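Local coordinates for uracil-DNA glycosylase (Epstein-Barr virus, PDB 6LYJ), which belongs to the uracil-DNA glycosylase superfamily and has an alpha/beta fold built round a four-stranded parallel sheet flanked by helices, at residues R46-V51 with I165-F170. Numbering follows the deposited sequence.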
loop_
_atom_site.group_PDB
_atom_site.type_symbol
_atom_site.label_atom_id
_atom_site.label_comp_id
_atom_site.label_asym_id
_atom_site.label_seq_id
_atom_site.Cartn_x
_atom_site.Cartn_y
_atom_site.Cartn_z
ATOM N N ARG A 46 -7.162 -22.490 -15.577
ATOM C CA ARG A 46 -5.993 -23.308 -15.273
ATOM C C ARG A 46 -4.812 -22.450 -14.832
ATOM O O ARG A 46 -4.057 -22.840 -13.937
ATOM C CB ARG A 46 -5.624 -24.159 -16.488
ATOM C CG ARG A 46 -6.563 -25.332 -16.702
ATOM C CD ARG A 46 -6.317 -26.027 -18.032
ATOM N NE ARG A 46 -4.968 -26.573 -18.139
ATOM C CZ ARG A 46 -4.511 -27.208 -19.213
ATOM N NH1 ARG A 46 -5.297 -27.370 -20.261
ATOM N NH2 ARG A 46 -3.275 -27.685 -19.244
ATOM N N LYS A 47 -4.645 -21.272 -15.437
ATOM C CA LYS A 47 -3.563 -20.371 -15.035
ATOM C C LYS A 47 -3.758 -19.866 -13.606
ATOM O O LYS A 47 -2.804 -19.821 -12.811
ATOM C CB LYS A 47 -3.469 -19.208 -16.027
ATOM C CG LYS A 47 -3.000 -19.629 -17.414
ATOM C CD LYS A 47 -3.354 -18.599 -18.484
ATOM C CE LYS A 47 -2.535 -17.334 -18.332
ATOM N NZ LYS A 47 -1.087 -17.601 -18.515
ATOM N N LEU A 48 -4.990 -19.490 -13.254
ATOM C CA LEU A 48 -5.269 -19.106 -11.872
ATOM C C LEU A 48 -5.031 -20.277 -10.921
ATOM O O LEU A 48 -4.429 -20.110 -9.849
ATOM C CB LEU A 48 -6.698 -18.580 -11.751
ATOM C CG LEU A 48 -7.179 -18.290 -10.328
ATOM C CD1 LEU A 48 -6.277 -17.268 -9.650
ATOM C CD2 LEU A 48 -8.626 -17.814 -10.345
ATOM N N ALA A 49 -5.535 -21.466 -11.278
ATOM C CA ALA A 49 -5.292 -22.651 -10.461
ATOM C C ALA A 49 -3.802 -22.899 -10.273
ATOM O O ALA A 49 -3.375 -23.330 -9.197
ATOM C CB ALA A 49 -5.953 -23.877 -11.093
ATOM N N ALA A 50 -2.995 -22.597 -11.294
ATOM C CA ALA A 50 -1.556 -22.808 -11.198
ATOM C C ALA A 50 -0.922 -21.819 -10.233
ATOM O O ALA A 50 -0.001 -22.173 -9.490
ATOM C CB ALA A 50 -0.917 -22.700 -12.582
ATOM N N VAL A 51 -1.401 -20.572 -10.229
ATOM C CA VAL A 51 -0.879 -19.610 -9.257
ATOM C C VAL A 51 -1.235 -20.052 -7.840
ATOM O O VAL A 51 -0.405 -19.992 -6.916
ATOM C CB VAL A 51 -1.402 -18.196 -9.558
ATOM C CG1 VAL A 51 -0.800 -17.197 -8.584
ATOM C CG2 VAL A 51 -1.082 -17.805 -10.991
ATOM N N ILE A 165 4.894 -14.459 -9.125
ATOM C CA ILE A 165 4.366 -15.815 -9.186
ATOM C C ILE A 165 3.067 -15.898 -9.971
ATOM O O ILE A 165 2.493 -16.990 -10.094
ATOM C CB ILE A 165 4.190 -16.400 -7.773
ATOM C CG1 ILE A 165 3.086 -15.659 -7.025
ATOM C CG2 ILE A 165 5.509 -16.329 -7.015
ATOM C CD1 ILE A 165 2.761 -16.269 -5.692
ATOM N N GLY A 166 2.586 -14.781 -10.507
ATOM C CA GLY A 166 1.420 -14.779 -11.369
ATOM C C GLY A 166 0.225 -14.019 -10.838
ATOM O O GLY A 166 -0.804 -13.973 -11.527
ATOM N N TRP A 167 0.286 -13.429 -9.639
ATOM C CA TRP A 167 -0.852 -12.659 -9.147
ATOM C C TRP A 167 -1.125 -11.440 -10.023
ATOM O O TRP A 167 -2.283 -11.049 -10.204
ATOM C CB TRP A 167 -0.628 -12.222 -7.696
ATOM C CG TRP A 167 -0.819 -13.306 -6.660
ATOM C CD1 TRP A 167 0.061 -13.660 -5.673
ATOM C CD2 TRP A 167 -1.954 -14.169 -6.508
ATOM N NE1 TRP A 167 -0.458 -14.682 -4.919
ATOM C CE2 TRP A 167 -1.693 -15.014 -5.412
ATOM C CE3 TRP A 167 -3.166 -14.311 -7.196
ATOM C CZ2 TRP A 167 -2.599 -15.986 -4.985
ATOM C CZ3 TRP A 167 -4.063 -15.277 -6.771
ATOM C CH2 TRP A 167 -3.774 -16.102 -5.677
ATOM N N ALA A 168 -0.068 -10.808 -10.546
ATOM C CA ALA A 168 -0.246 -9.571 -11.304
ATOM C C ALA A 168 -1.074 -9.798 -12.564
ATOM O O ALA A 168 -1.918 -8.966 -12.917
ATOM C CB ALA A 168 1.115 -8.965 -11.656
ATOM N N TRP A 169 -0.860 -10.924 -13.249
ATOM C CA TRP A 169 -1.716 -11.272 -14.382
ATOM C C TRP A 169 -3.181 -11.353 -13.963
ATOM O O TRP A 169 -4.066 -10.796 -14.631
ATOM C CB TRP A 169 -1.257 -12.601 -14.991
ATOM C CG TRP A 169 -2.332 -13.294 -15.762
ATOM C CD1 TRP A 169 -2.694 -13.063 -17.056
ATOM C CD2 TRP A 169 -3.209 -14.316 -15.274
ATOM N NE1 TRP A 169 -3.737 -13.886 -17.408
ATOM C CE2 TRP A 169 -4.073 -14.663 -16.331
ATOM C CE3 TRP A 169 -3.345 -14.974 -14.046
ATOM C CZ2 TRP A 169 -5.060 -15.639 -16.198
ATOM C CZ3 TRP A 169 -4.330 -15.940 -13.917
ATOM C CH2 TRP A 169 -5.170 -16.265 -14.987
ATOM N N PHE A 170 -3.451 -11.995 -12.824
ATOM C CA PHE A 170 -4.831 -12.193 -12.395
ATOM C C PHE A 170 -5.483 -10.868 -12.020
ATOM O O PHE A 170 -6.607 -10.579 -12.445
ATOM C CB PHE A 170 -4.893 -13.178 -11.227
ATOM C CG PHE A 170 -6.264 -13.293 -10.609
ATOM C CD1 PHE A 170 -7.327 -13.796 -11.344
ATOM C CD2 PHE A 170 -6.489 -12.900 -9.297
ATOM C CE1 PHE A 170 -8.597 -13.898 -10.786
ATOM C CE2 PHE A 170 -7.758 -13.007 -8.730
ATOM C CZ PHE A 170 -8.809 -13.506 -9.477
#
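Lys-47 reaches over the indole of Trp-169, and its chain can be followed outward atom by atom. Lys-47 CB touches the benzo end of the ring, 3.6 Å from Trp-169 CH2; CG turns outward beyond contact distance, and CD comes back to graze CZ2. A bend at chi3 carries Lys-47 CE over one face of the indole, toward its rim, 3.7 Å from Trp-169 CE2. A second bend, at chi4, sets Lys-47 NZ above the five-membered ring of Trp-169, 4.8 Å from its centroid and 15° off the normal, a cation-pi contact at the solvent-exposed margin. Phe-44 adds an edge-to-face partner to the same indole.

Leu-48, one residue on, is buried. Its CB meets Trp-169 CZ3, while Leu-48 CD1 lies over a face of the Phe-170 ring in a CH-pi contact, 4.1 Å from the centroid, and also meets Trp-167 CZ3. CD2 adds a contact to Phe-170 CE1.

All this joins the early helix 42-59 to the N-terminal turn of helix 167-181, which in this alpha/beta fold leads into strand 186-190 of the central parallel sheet. Gly-166, at the N-cap of the second helix, has a positive phi of 116°, a backbone shape that glycine takes up readily; its carbonyl O lies at the edge of the Trp-169 ring, in plane.

Val-51 fills the other end of the interface. With CG1 anti to the backbone N (chi1 -177°), that methyl sits over the centre of the six-membered ring of Trp-167, 3.8 Å from the centroid. Val-51 CG1 also packs against Ile-165 O, at 3.6 Å. In the pyrrole ring of the same indole, Trp-167 NE1 is hydrogen-bonded to Thr-153 OG1, which ties the tryptophan to a neighbouring loop.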